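Phytoene synthase (Enterococcus hirae, PDB 5IYS) probably joins two prenyl diphosphate molecules head to head into a carotenoid-type precursor, as in dehydrosqualene and phytoene synthases, using magnesium ions. Local coordinates at residues A[49-54]-A[104-109]; A[70-75]-A[108-113]; A[142-147]-A[152-157]; A[226-231]-A[283-288]. All blocks are in the same frame, centred on the assembly; numbering follows the deposited sequence.

Contact 1 (A[49-54]-A[104-109]); sequences YAFCRR and APFFDM. With FPS (S-[(2E,6E)-3,7,11-trimethyldodeca-2,6,10-trienyl] trihydrogen thiodiphosphate), chain H; FPS (S-[(2E,6E)-3,7,11-trimethyldodeca-2,6,10-trienyl] trihydrogen thiodiphosphate), chain G.
The edge of the Phe106 ring meets the face of Phe51 in a T-shaped (edge-to-face) pair. The planes stand at 72° and the centroids lie 5.1 Å apart. Phe106 CD2 sits 3.6 Å from Phe51 CE1, over the rim of that ring. Phe51 CG is anti to the backbone N, which carries the ring across to helix 104-116. This aromatic pair is the tight part of the contact.

The looser part is the side facing the ligands. There Cys52 SG and Met109 CE are 4.0 Å apart. The Met109 chain bends at chi2 and chi3, and this brings CE to 3.6 Å from C6 of FPS chain H. Cys52 CB touches the same farnesyl chain at C7. Both residues line the pocket of one FPS, while Tyr49 and Arg53 line those of both.

Also on helix 39-60, Tyr49 OH hydrogen-bonds to O1A of FPS chain G, but the modelled length is doubtfully short. Arg53 NE donates to Tyr49 OH, in the guanidinium plane, at an N-H...O angle of 167°. Arg53 NH1 bonds to O2B of the FPS chain H thiodiphosphate at 3.2 Å and forms a salt bridge with Asp57.

Helices 39-60 and 104-116 run nearly parallel here, with segment axes at 23°. Met142 of helix 125-143 packs against Cys52, Phe106 and Met109, while Val88 and Leu92 of helix 87-98 cover Phe51.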
# COMPACT_ATOMS: atom_id res chain seq x y z
N TYR A 49 -2.85 -1.05 9.37
CA TYR A 49 -3.74 -1.31 8.24
C TYR A 49 -5.13 -0.70 8.47
O TYR A 49 -5.68 -0.03 7.59
CB TYR A 49 -3.92 -2.82 8.03
CG TYR A 49 -4.78 -3.12 6.82
CD1 TYR A 49 -6.18 -3.15 6.92
CD2 TYR A 49 -4.21 -3.14 5.54
CE1 TYR A 49 -6.97 -3.25 5.77
CE2 TYR A 49 -4.99 -3.27 4.41
CZ TYR A 49 -6.37 -3.32 4.54
OH TYR A 49 -7.16 -3.42 3.40
N ALA A 50 -5.68 -0.95 9.66
CA ALA A 50 -6.98 -0.39 10.04
C ALA A 50 -7.04 1.13 9.91
O ALA A 50 -8.07 1.69 9.53
CB ALA A 50 -7.33 -0.82 11.48
N PHE A 51 -6.04 1.82 10.43
CA PHE A 51 -5.98 3.27 10.31
C PHE A 51 -5.99 3.67 8.83
O PHE A 51 -6.82 4.49 8.41
CB PHE A 51 -4.76 3.84 11.01
CG PHE A 51 -4.47 5.28 10.65
CD1 PHE A 51 -3.75 5.57 9.49
CD2 PHE A 51 -4.98 6.32 11.42
CE1 PHE A 51 -3.47 6.90 9.13
CE2 PHE A 51 -4.70 7.67 11.08
CZ PHE A 51 -3.98 7.94 9.91
N CYS A 52 -5.14 3.02 8.03
CA CYS A 52 -5.08 3.35 6.59
C CYS A 52 -6.42 3.08 5.87
O CYS A 52 -6.86 3.86 5.00
CB CYS A 52 -3.97 2.55 5.92
SG CYS A 52 -2.31 3.03 6.47
N ARG A 53 -6.93 1.88 6.07
CA ARG A 53 -8.19 1.46 5.43
C ARG A 53 -9.32 2.43 5.77
O ARG A 53 -10.11 2.80 4.89
CB ARG A 53 -8.54 0.03 5.86
CG ARG A 53 -9.72 -0.67 5.16
CD ARG A 53 -9.96 -0.31 3.69
NE ARG A 53 -9.02 -0.92 2.76
CZ ARG A 53 -8.89 -0.58 1.48
NH1 ARG A 53 -9.62 0.40 0.95
NH2 ARG A 53 -8.03 -1.24 0.72
N ARG A 54 -9.35 2.90 7.01
CA ARG A 54 -10.41 3.83 7.42
C ARG A 54 -10.29 5.17 6.72
O ARG A 54 -11.26 5.67 6.13
CB ARG A 54 -10.46 4.03 8.95
CG ARG A 54 -11.38 5.17 9.36
CD ARG A 54 -11.38 5.44 10.87
NE ARG A 54 -11.82 4.29 11.64
CZ ARG A 54 -11.76 4.21 12.97
NH1 ARG A 54 -11.37 5.25 13.70
NH2 ARG A 54 -12.16 3.09 13.55
N ALA A 104 4.44 11.38 11.85
CA ALA A 104 4.55 12.13 10.59
C ALA A 104 3.99 11.42 9.36
O ALA A 104 3.24 12.04 8.61
CB ALA A 104 6.01 12.60 10.32
N PRO A 105 4.25 10.11 9.19
CA PRO A 105 3.73 9.50 7.97
C PRO A 105 2.22 9.28 8.06
O PRO A 105 1.54 9.22 7.03
CB PRO A 105 4.49 8.18 7.82
CG PRO A 105 5.20 7.94 9.14
CD PRO A 105 5.24 9.27 9.89
N PHE A 106 1.69 9.24 9.27
CA PHE A 106 0.23 9.09 9.43
C PHE A 106 -0.45 10.37 8.96
O PHE A 106 -1.50 10.33 8.30
CB PHE A 106 -0.14 8.80 10.91
CG PHE A 106 0.27 7.42 11.37
CD1 PHE A 106 1.58 7.16 11.75
CD2 PHE A 106 -0.64 6.38 11.34
CE1 PHE A 106 1.97 5.86 12.11
CE2 PHE A 106 -0.28 5.12 11.75
CZ PHE A 106 1.05 4.85 12.10
N PHE A 107 0.18 11.51 9.25
CA PHE A 107 -0.33 12.81 8.81
C PHE A 107 -0.23 12.88 7.28
O PHE A 107 -1.15 13.32 6.60
CB PHE A 107 0.55 13.91 9.45
CG PHE A 107 0.14 14.31 10.83
CD1 PHE A 107 -1.05 15.00 11.05
CD2 PHE A 107 0.96 14.05 11.91
CE1 PHE A 107 -1.43 15.40 12.34
CE2 PHE A 107 0.65 14.51 13.19
CZ PHE A 107 -0.57 15.15 13.41
N ASP A 108 0.90 12.43 6.73
CA ASP A 108 1.08 12.36 5.28
C ASP A 108 -0.02 11.56 4.56
O ASP A 108 -0.45 11.95 3.48
CB ASP A 108 2.49 11.83 4.91
CG ASP A 108 3.61 12.80 5.27
OD1 ASP A 108 3.30 14.00 5.47
OD2 ASP A 108 4.82 12.40 5.30
N MET A 109 -0.36 10.38 5.06
CA MET A 109 -1.48 9.62 4.54
C MET A 109 -2.78 10.44 4.48
O MET A 109 -3.48 10.43 3.46
CB MET A 109 -1.68 8.34 5.39
CG MET A 109 -2.94 7.49 5.09
SD MET A 109 -3.00 6.94 3.37
CE MET A 109 -1.96 5.47 3.36
C1 FPS H . -5.19 1.24 -1.71
S1 FPS H . -4.86 2.04 -3.25
C2 FPS H . -5.22 2.27 -0.60
C3 FPS H . -4.15 2.93 -0.14
C4 FPS H . -2.77 2.80 -0.73
C5 FPS H . -4.36 3.89 1.01
C6 FPS H . -4.58 3.15 2.33
C7 FPS H . -3.53 2.06 2.52
C8 FPS H . -3.87 0.82 2.90
C10 FPS H . -2.76 -0.20 3.00
C9 FPS H . -5.31 0.44 3.13
C11 FPS H . -2.15 -0.28 4.38
C12 FPS H . -1.40 -1.61 4.34
C13 FPS H . -0.66 -2.09 5.35
C14 FPS H . -0.48 -1.37 6.66
C15 FPS H . 0.03 -3.40 5.16
PA FPS H . -6.78 2.35 -3.88
O1A FPS H . -7.49 3.21 -2.90
O2A FPS H . -6.73 3.09 -5.31
O3A FPS H . -7.41 0.89 -4.22
PB FPS H . -8.55 0.10 -3.45
O1B FPS H . -9.68 -0.01 -4.43
O2B FPS H . -9.04 0.79 -2.20
O3B FPS H . -7.96 -1.25 -3.08
C1 FPS G . -3.05 -1.82 -1.34
S1 FPS G . -4.10 -1.83 0.06
C2 FPS G . -1.77 -1.20 -0.79
C3 FPS G . -0.96 -0.39 -1.49
C4 FPS G . -1.25 -0.05 -2.92
C5 FPS G . 0.30 0.19 -0.86
C6 FPS G . 0.54 -0.21 0.59
C7 FPS G . 1.98 0.10 0.94
C8 FPS G . 2.71 -0.69 1.76
C10 FPS G . 4.09 -0.21 2.13
C9 FPS G . 2.17 -1.97 2.36
C11 FPS G . 5.11 -1.30 1.78
C12 FPS G . 6.49 -0.94 2.30
C13 FPS G . 7.00 -1.34 3.48
C14 FPS G . 8.40 -0.95 3.88
C15 FPS G . 6.21 -2.22 4.43
PA FPS G . -5.65 -3.17 -0.15
O1A FPS G . -6.13 -3.65 1.14
O2A FPS G . -6.81 -2.21 -0.74
O3A FPS G . -5.43 -4.31 -1.25
PB FPS G . -5.85 -3.92 -2.77
O1B FPS G . -7.25 -4.38 -3.07
O2B FPS G . -4.76 -4.55 -3.60
O3B FPS G . -5.84 -2.43 -3.04

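Contact 2 (A[70-75]-A[108-113]). With FPS (S-[(2E,6E)-3,7,11-trimethyldodeca-2,6,10-trienyl] trihydrogen thiodiphosphate), chain H.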
# COMPACT_ATOMS: atom_id res chain seq x y z
N GLN A 70 -12.59 14.58 11.04
CA GLN A 70 -12.63 13.97 12.37
C GLN A 70 -11.41 13.09 12.62
O GLN A 70 -10.92 12.99 13.75
CB GLN A 70 -13.87 13.09 12.51
CG GLN A 70 -13.83 12.36 13.84
CD GLN A 70 -14.98 11.39 14.05
OE1 GLN A 70 -15.59 10.91 13.09
NE2 GLN A 70 -15.25 11.07 15.32
N LEU A 71 -11.04 12.31 11.61
CA LEU A 71 -9.90 11.41 11.69
C LEU A 71 -8.64 12.25 11.89
O LEU A 71 -7.76 11.89 12.68
CB LEU A 71 -9.80 10.53 10.43
CG LEU A 71 -8.72 9.45 10.41
CD1 LEU A 71 -8.89 8.56 11.63
CD2 LEU A 71 -8.78 8.59 9.15
N GLU A 72 -8.57 13.41 11.24
CA GLU A 72 -7.39 14.27 11.38
C GLU A 72 -7.33 14.84 12.79
O GLU A 72 -6.25 15.03 13.34
CB GLU A 72 -7.43 15.44 10.38
CG GLU A 72 -7.37 15.07 8.89
CD GLU A 72 -7.85 16.18 7.95
OE1 GLU A 72 -7.46 17.36 8.14
OE2 GLU A 72 -8.60 15.89 6.98
N ARG A 73 -8.49 15.13 13.38
CA ARG A 73 -8.51 15.68 14.72
C ARG A 73 -8.08 14.65 15.75
O ARG A 73 -7.44 15.00 16.74
CB ARG A 73 -9.92 16.16 15.08
CG ARG A 73 -10.06 16.53 16.56
CD ARG A 73 -11.43 17.09 16.90
NE ARG A 73 -12.44 16.06 17.14
CZ ARG A 73 -13.56 15.91 16.43
NH1 ARG A 73 -13.81 16.71 15.40
NH2 ARG A 73 -14.44 14.97 16.76
N GLN A 74 -8.48 13.41 15.54
CA GLN A 74 -8.05 12.31 16.40
C GLN A 74 -6.53 12.09 16.34
O GLN A 74 -5.88 11.89 17.37
CB GLN A 74 -8.77 11.04 15.98
CG GLN A 74 -10.23 11.11 16.35
CD GLN A 74 -10.99 9.93 15.83
OE1 GLN A 74 -10.61 9.31 14.84
NE2 GLN A 74 -12.13 9.64 16.45
N LEU A 75 -5.98 12.25 15.15
CA LEU A 75 -4.54 12.05 14.97
C LEU A 75 -3.78 13.20 15.65
O LEU A 75 -2.74 12.98 16.29
CB LEU A 75 -4.22 12.03 13.47
CG LEU A 75 -2.73 11.96 13.11
CD1 LEU A 75 -2.04 10.80 13.79
CD2 LEU A 75 -2.63 11.90 11.55
N ASP A 108 0.90 12.43 6.73
CA ASP A 108 1.08 12.36 5.28
C ASP A 108 -0.02 11.56 4.56
O ASP A 108 -0.45 11.95 3.48
CB ASP A 108 2.49 11.83 4.91
CG ASP A 108 3.61 12.80 5.27
OD1 ASP A 108 3.30 14.00 5.47
OD2 ASP A 108 4.82 12.40 5.30
N MET A 109 -0.36 10.38 5.06
CA MET A 109 -1.48 9.62 4.54
C MET A 109 -2.78 10.44 4.48
O MET A 109 -3.48 10.43 3.46
CB MET A 109 -1.68 8.34 5.39
CG MET A 109 -2.94 7.49 5.09
SD MET A 109 -3.00 6.94 3.37
CE MET A 109 -1.96 5.47 3.36
N LEU A 110 -3.14 11.14 5.56
CA LEU A 110 -4.40 11.88 5.54
C LEU A 110 -4.31 13.00 4.48
O LEU A 110 -5.29 13.35 3.86
CB LEU A 110 -4.69 12.49 6.91
CG LEU A 110 -4.78 11.40 7.99
CD1 LEU A 110 -5.37 11.98 9.27
CD2 LEU A 110 -5.65 10.26 7.48
N THR A 111 -3.12 13.58 4.31
CA THR A 111 -2.95 14.69 3.37
C THR A 111 -3.10 14.17 1.95
O THR A 111 -3.71 14.82 1.09
CB THR A 111 -1.51 15.25 3.49
OG1 THR A 111 -1.36 15.86 4.78
CG2 THR A 111 -1.22 16.27 2.39
N GLY A 112 -2.59 12.96 1.71
CA GLY A 112 -2.75 12.34 0.41
C GLY A 112 -4.21 11.98 0.15
O GLY A 112 -4.73 12.21 -0.95
N GLN A 113 -4.86 11.38 1.13
CA GLN A 113 -6.28 11.07 0.96
C GLN A 113 -7.09 12.32 0.63
O GLN A 113 -8.05 12.25 -0.13
CB GLN A 113 -6.86 10.39 2.19
CG GLN A 113 -6.29 9.02 2.44
CD GLN A 113 -6.61 8.05 1.33
OE1 GLN A 113 -7.65 8.15 0.70
NE2 GLN A 113 -5.65 7.22 0.97
C1 FPS H . -5.19 1.24 -1.71
S1 FPS H . -4.86 2.04 -3.25
C2 FPS H . -5.22 2.27 -0.60
C3 FPS H . -4.15 2.93 -0.14
C4 FPS H . -2.77 2.80 -0.73
C5 FPS H . -4.36 3.89 1.01
C6 FPS H . -4.58 3.15 2.33
C7 FPS H . -3.53 2.06 2.52
C8 FPS H . -3.87 0.82 2.90
C10 FPS H . -2.76 -0.20 3.00
C9 FPS H . -5.31 0.44 3.13
C11 FPS H . -2.15 -0.28 4.38
C12 FPS H . -1.40 -1.61 4.34
C13 FPS H . -0.66 -2.09 5.35
C14 FPS H . -0.48 -1.37 6.66
C15 FPS H . 0.03 -3.40 5.16
PA FPS H . -6.78 2.35 -3.88
O1A FPS H . -7.49 3.21 -2.90
O2A FPS H . -6.73 3.09 -5.31
O3A FPS H . -7.41 0.89 -4.22
PB FPS H . -8.55 0.10 -3.45
O1B FPS H . -9.68 -0.01 -4.43
O2B FPS H . -9.04 0.79 -2.20
O3B FPS H . -7.96 -1.25 -3.08
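Leu110 meets three side chains of helix 65-80 with its two methyl groups. CD1 takes two of them. It lies 3.6 Å from Leu75 CD2 and 3.7 Å from Glu72 CG. In both pairs the side chains lie side by side, pointing opposite ways. CD2 takes the third partner, Leu71 CD2, at 3.9 Å, and these two side chains are roughly perpendicular. Leu71 and Leu75 are one helical turn apart and both have CG anti to the backbone N (chi1 -175° and 174°). Both side chains start out toward Leu110, yet they meet different methyls at different angles. Glu72 contributes its aliphatic part. Its carboxylate has a long, weak ion pair with Arg114.

Helix 104-116 turns another side to FPS chain H. Gln113 NE2 is 3.6 Å from C5 of that ligand and gives a weak hydrogen bond to Met109 SD. The same NE2 has a weak bond to Asp56, a magnesium ligand.

The two helices run antiparallel, their segment axes at 166° and 10.8 Å apart. Phe51 and Ala55 of helix 39-60 pack on Leu110, and Trp89 of helix 87-98 packs on Leu71 and Leu75.

Contact 3 (A[142-147]-A[152-157]); sequences MLLPLL and ADIVVP
Leu144 faces Ile154 and Val155 across a short connection. Only four residues separate the two segments. Segment 142-147 starts in helix 125-143, and residues 144-146 keep helical phi and psi. Leu146 N bonds to Leu143 O, and Leu147 N bonds to Leu144 O at 2.9 Å. Both are i to i-3 bonds. Segment 152-157 begins in a 3-10 turn at Ala152 and Asp153. It then changes direction at Ile154 (phi -134°, psi 36°), which holds the N-cap position of helix 155-172. The closest CA atoms are those of Leu144 and Val155, 7.9 Å apart. No hydrogen bond joins the segments.

The side-chain contact is apolar and rests on Leu144. Its two methyl groups divide the work. CD2 touches Ile154 CD1 at 3.7 Å, with the two side chains crossing at a slant. CD1 lies against the backbone, 3.9 Å from Val155 CA and 3.8 Å from Ile154 O. It is farther from Val155 CG1, at 4.3 Å. Ile154 CG1 stands between the backbone N and the carbonyl carbon (chi1 46°), an uncommon choice for isoleucine, and from there its CD1 extends toward the leucine. The contact packs the C-terminal region of helix 125-143 against the start of helix 155-172.

Around it, Pro151 of the connecting loop also packs on Leu144, and Leu233 touches Ile154. Leu147 has backbone hydrogen bonds with Thr235. One turn back, Leu143 touches both bound FPS molecules and packs on Val48 of helix 39-60, while Met142 reaches helix 104-116.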
# COMPACT_ATOMS: atom_id res chain seq x y z
N MET A 142 5.22 4.22 8.14
CA MET A 142 4.48 3.81 9.33
C MET A 142 4.98 2.48 9.88
O MET A 142 5.07 2.31 11.10
CB MET A 142 2.99 3.65 9.03
CG MET A 142 2.32 4.90 8.53
SD MET A 142 0.61 4.48 8.03
CE MET A 142 0.31 5.92 7.02
N LEU A 143 5.19 1.52 8.98
CA LEU A 143 5.58 0.16 9.37
C LEU A 143 7.05 -0.08 9.70
O LEU A 143 7.40 -1.07 10.35
CB LEU A 143 5.18 -0.83 8.27
CG LEU A 143 3.67 -0.88 7.99
CD1 LEU A 143 3.40 -1.84 6.83
CD2 LEU A 143 2.92 -1.34 9.22
N LEU A 144 7.93 0.79 9.22
CA LEU A 144 9.36 0.52 9.35
C LEU A 144 9.80 0.21 10.79
O LEU A 144 10.66 -0.65 11.00
CB LEU A 144 10.17 1.70 8.83
CG LEU A 144 10.72 1.62 7.40
CD1 LEU A 144 11.69 2.80 7.06
CD2 LEU A 144 11.42 0.28 7.18
N PRO A 145 9.26 0.93 11.78
CA PRO A 145 9.78 0.68 13.12
C PRO A 145 9.40 -0.70 13.63
O PRO A 145 9.98 -1.18 14.59
CB PRO A 145 9.10 1.78 13.97
CG PRO A 145 8.79 2.87 12.99
CD PRO A 145 8.36 2.10 11.76
N LEU A 146 8.44 -1.36 12.98
CA LEU A 146 8.17 -2.76 13.33
C LEU A 146 9.16 -3.76 12.75
O LEU A 146 9.09 -4.96 13.06
CB LEU A 146 6.75 -3.19 12.96
CG LEU A 146 5.64 -2.20 13.35
CD1 LEU A 146 4.28 -2.55 12.72
CD2 LEU A 146 5.50 -2.14 14.84
N LEU A 147 9.93 -3.31 11.75
CA LEU A 147 10.63 -4.21 10.85
C LEU A 147 12.15 -4.13 10.92
O LEU A 147 12.84 -4.95 10.34
CB LEU A 147 10.17 -3.94 9.41
CG LEU A 147 8.66 -4.03 9.12
CD1 LEU A 147 8.41 -3.62 7.67
CD2 LEU A 147 8.21 -5.47 9.36
N ALA A 152 15.48 4.93 10.21
CA ALA A 152 16.20 5.95 9.43
C ALA A 152 17.18 5.38 8.41
O ALA A 152 17.32 5.93 7.31
CB ALA A 152 16.88 6.99 10.33
N ASP A 153 17.72 4.20 8.70
CA ASP A 153 18.69 3.54 7.81
C ASP A 153 18.13 3.24 6.43
O ASP A 153 18.85 3.18 5.43
CB ASP A 153 19.21 2.23 8.43
CG ASP A 153 20.13 2.47 9.61
OD1 ASP A 153 20.45 3.65 9.87
OD2 ASP A 153 20.46 1.50 10.33
N ILE A 154 16.83 2.94 6.36
CA ILE A 154 16.30 2.44 5.10
C ILE A 154 15.00 3.12 4.69
O ILE A 154 14.12 2.48 4.11
CB ILE A 154 16.08 0.91 5.17
CG1 ILE A 154 15.37 0.51 6.46
CG2 ILE A 154 17.42 0.15 5.04
CD1 ILE A 154 14.87 -0.97 6.48
N VAL A 155 14.86 4.41 4.97
CA VAL A 155 13.64 5.08 4.55
C VAL A 155 13.52 5.11 3.03
O VAL A 155 12.43 5.06 2.48
CB VAL A 155 13.57 6.56 5.04
CG1 VAL A 155 13.47 6.64 6.57
CG2 VAL A 155 14.79 7.35 4.51
N VAL A 156 14.65 5.28 2.34
CA VAL A 156 14.63 5.40 0.89
C VAL A 156 14.06 4.15 0.19
O VAL A 156 13.14 4.24 -0.62
CB VAL A 156 16.03 5.81 0.35
CG1 VAL A 156 16.07 5.66 -1.17
CG2 VAL A 156 16.31 7.28 0.74
N PRO A 157 14.62 2.97 0.49
CA PRO A 157 14.06 1.77 -0.13
C PRO A 157 12.65 1.44 0.35
O PRO A 157 11.88 0.87 -0.40
CB PRO A 157 15.04 0.66 0.26
CG PRO A 157 15.88 1.21 1.36
CD PRO A 157 15.96 2.71 1.05

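Contact 4 (A[226-231]-A[283-288])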
# COMPACT_ATOMS: atom_id res chain seq x y z
N GLU A 226 14.84 -2.35 -6.54
CA GLU A 226 15.58 -1.41 -5.72
C GLU A 226 15.23 -1.48 -4.24
O GLU A 226 16.12 -1.44 -3.39
CB GLU A 226 15.46 0.03 -6.24
CG GLU A 226 16.04 0.26 -7.64
CD GLU A 226 15.55 1.56 -8.25
OE1 GLU A 226 15.36 2.52 -7.48
OE2 GLU A 226 15.34 1.61 -9.49
N SER A 227 13.96 -1.65 -3.91
CA SER A 227 13.54 -1.61 -2.51
C SER A 227 14.09 -2.80 -1.74
O SER A 227 14.25 -2.73 -0.52
CB SER A 227 12.01 -1.57 -2.37
OG SER A 227 11.44 -2.86 -2.65
N PHE A 228 14.33 -3.90 -2.45
CA PHE A 228 14.84 -5.14 -1.84
C PHE A 228 16.26 -4.98 -1.28
O PHE A 228 16.70 -5.78 -0.46
CB PHE A 228 14.81 -6.32 -2.84
CG PHE A 228 13.42 -6.68 -3.33
CD1 PHE A 228 12.28 -6.19 -2.71
CD2 PHE A 228 13.27 -7.48 -4.47
CE1 PHE A 228 11.01 -6.59 -3.11
CE2 PHE A 228 12.01 -7.88 -4.90
CZ PHE A 228 10.87 -7.41 -4.24
N GLU A 229 16.92 -3.87 -1.59
CA GLU A 229 18.18 -3.52 -0.96
C GLU A 229 18.09 -3.40 0.57
O GLU A 229 19.08 -3.63 1.29
CB GLU A 229 18.62 -2.18 -1.53
CG GLU A 229 19.91 -1.65 -0.97
CD GLU A 229 20.28 -0.33 -1.65
OE1 GLU A 229 20.35 -0.32 -2.91
OE2 GLU A 229 20.46 0.68 -0.94
N MET A 230 16.89 -3.13 1.09
CA MET A 230 16.74 -3.03 2.54
C MET A 230 16.84 -4.36 3.28
O MET A 230 17.00 -4.37 4.49
CB MET A 230 15.43 -2.33 2.92
CG MET A 230 14.20 -3.12 2.61
SD MET A 230 12.73 -2.10 2.95
CE MET A 230 11.80 -2.53 1.49
N PHE A 231 16.77 -5.50 2.58
CA PHE A 231 16.60 -6.76 3.33
C PHE A 231 17.62 -7.07 4.41
O PHE A 231 17.28 -7.56 5.50
CB PHE A 231 16.34 -7.96 2.41
CG PHE A 231 14.94 -7.97 1.81
CD1 PHE A 231 13.83 -7.77 2.62
CD2 PHE A 231 14.75 -8.14 0.45
CE1 PHE A 231 12.54 -7.76 2.07
CE2 PHE A 231 13.46 -8.17 -0.11
CZ PHE A 231 12.38 -7.90 0.69
N LYS A 283 10.87 -17.75 0.22
CA LYS A 283 11.73 -18.44 1.17
C LYS A 283 13.05 -18.85 0.50
O LYS A 283 14.11 -18.68 1.11
CB LYS A 283 11.03 -19.64 1.79
CG LYS A 283 11.87 -20.36 2.84
CD LYS A 283 11.07 -21.40 3.59
CE LYS A 283 10.91 -22.66 2.76
NZ LYS A 283 10.50 -23.85 3.58
N SER A 284 13.01 -19.27 -0.77
CA SER A 284 14.23 -19.58 -1.50
C SER A 284 15.04 -18.31 -1.73
O SER A 284 16.27 -18.32 -1.62
CB SER A 284 13.95 -20.26 -2.86
OG SER A 284 13.30 -21.49 -2.65
N TYR A 285 14.36 -17.25 -2.15
CA TYR A 285 14.99 -15.98 -2.47
C TYR A 285 15.75 -15.37 -1.29
O TYR A 285 16.87 -14.86 -1.46
CB TYR A 285 13.95 -15.00 -3.05
CG TYR A 285 14.44 -13.58 -3.14
CD1 TYR A 285 15.29 -13.18 -4.15
CD2 TYR A 285 14.08 -12.66 -2.18
CE1 TYR A 285 15.76 -11.87 -4.20
CE2 TYR A 285 14.56 -11.38 -2.20
CZ TYR A 285 15.38 -10.98 -3.22
OH TYR A 285 15.83 -9.69 -3.20
N LEU A 286 15.18 -15.49 -0.09
CA LEU A 286 15.78 -14.91 1.09
C LEU A 286 17.07 -15.60 1.52
O LEU A 286 17.96 -14.94 2.06
CB LEU A 286 14.79 -14.88 2.25
CG LEU A 286 13.69 -13.85 1.95
CD1 LEU A 286 12.64 -13.83 3.05
CD2 LEU A 286 14.30 -12.45 1.78
N LYS A 287 17.19 -16.89 1.24
CA LYS A 287 18.45 -17.60 1.49
C LYS A 287 19.64 -16.92 0.83
O LYS A 287 20.76 -17.00 1.33
CB LYS A 287 18.36 -19.05 1.01
CG LYS A 287 17.51 -19.96 1.88
CD LYS A 287 17.11 -21.21 1.12
CE LYS A 287 17.09 -22.45 2.00
NZ LYS A 287 16.24 -22.28 3.22
N SER A 288 19.42 -16.23 -0.30
CA SER A 288 20.47 -15.45 -0.95
C SER A 288 20.85 -14.15 -0.24
O SER A 288 21.67 -13.38 -0.75
CB SER A 288 20.10 -15.13 -2.40
OG SER A 288 19.29 -13.97 -2.48
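Tyr285 reaches from the C-terminal helix 272-287 to two phenylalanines, Phe228 and Phe231, near the C-terminal end of helix 207-227. From CB the side chain leaves with CG anti to the backbone N (chi1 168°), which sends the ring across the gap. The near part of the ring makes no close contact with segment 226-231. CE2 is the first atom to touch. It meets Phe231 CE2 at 4.0 Å, and that carbon lies at the edge of the tyrosine ring, near its plane. CZ follows, 4.3 Å from Phe228 CD2. The tip, OH, makes the closest approach. It lies 3.5 Å from Phe228 CB and 3.6 Å from Phe228 CD2. The Phe228 and Tyr285 rings are oblique, with planes at 55°. The side chains of Phe231 and Tyr285 are nearly perpendicular.

At the C-terminal end of its helix, Tyr285 O accepts from both Ser288 N and Ser288 OG, the latter at 2.8 Å.

The contact is thus almost wholly apolar, and no hydrogen bond crosses it. The hydroxyl finds its polar partner in Tyr289 OH, to which it is hydrogen-bonded. The phenol can therefore sit against hydrocarbon with its OH satisfied, joining the chain's C-terminal end to the helical body.

Contacts 1 and 2 share Asp108 and Met109 on helix 104-116, and their centres are 7 Å apart. Phe51 CZ touches Leu110 CD2 at 3.7 Å, so the two contacts pack directly against each other. Both touch FPS chain H, through Met109 among others. Contact 3 joins them through Met142, whose CE lies 3.5 Å from Met109 CB, and its Leu143 lines both ligand sites. Contact 4 lies farther off. It touches contact 3 where Ile154 CG2 meets Met230 CB at 3.8 Å, but its nearest atoms are about 14 Å from those of contact 1. The Met109 side chain is about 7 Å from a magnesium ion; that of Phe231 is about 8 Å from an FPS.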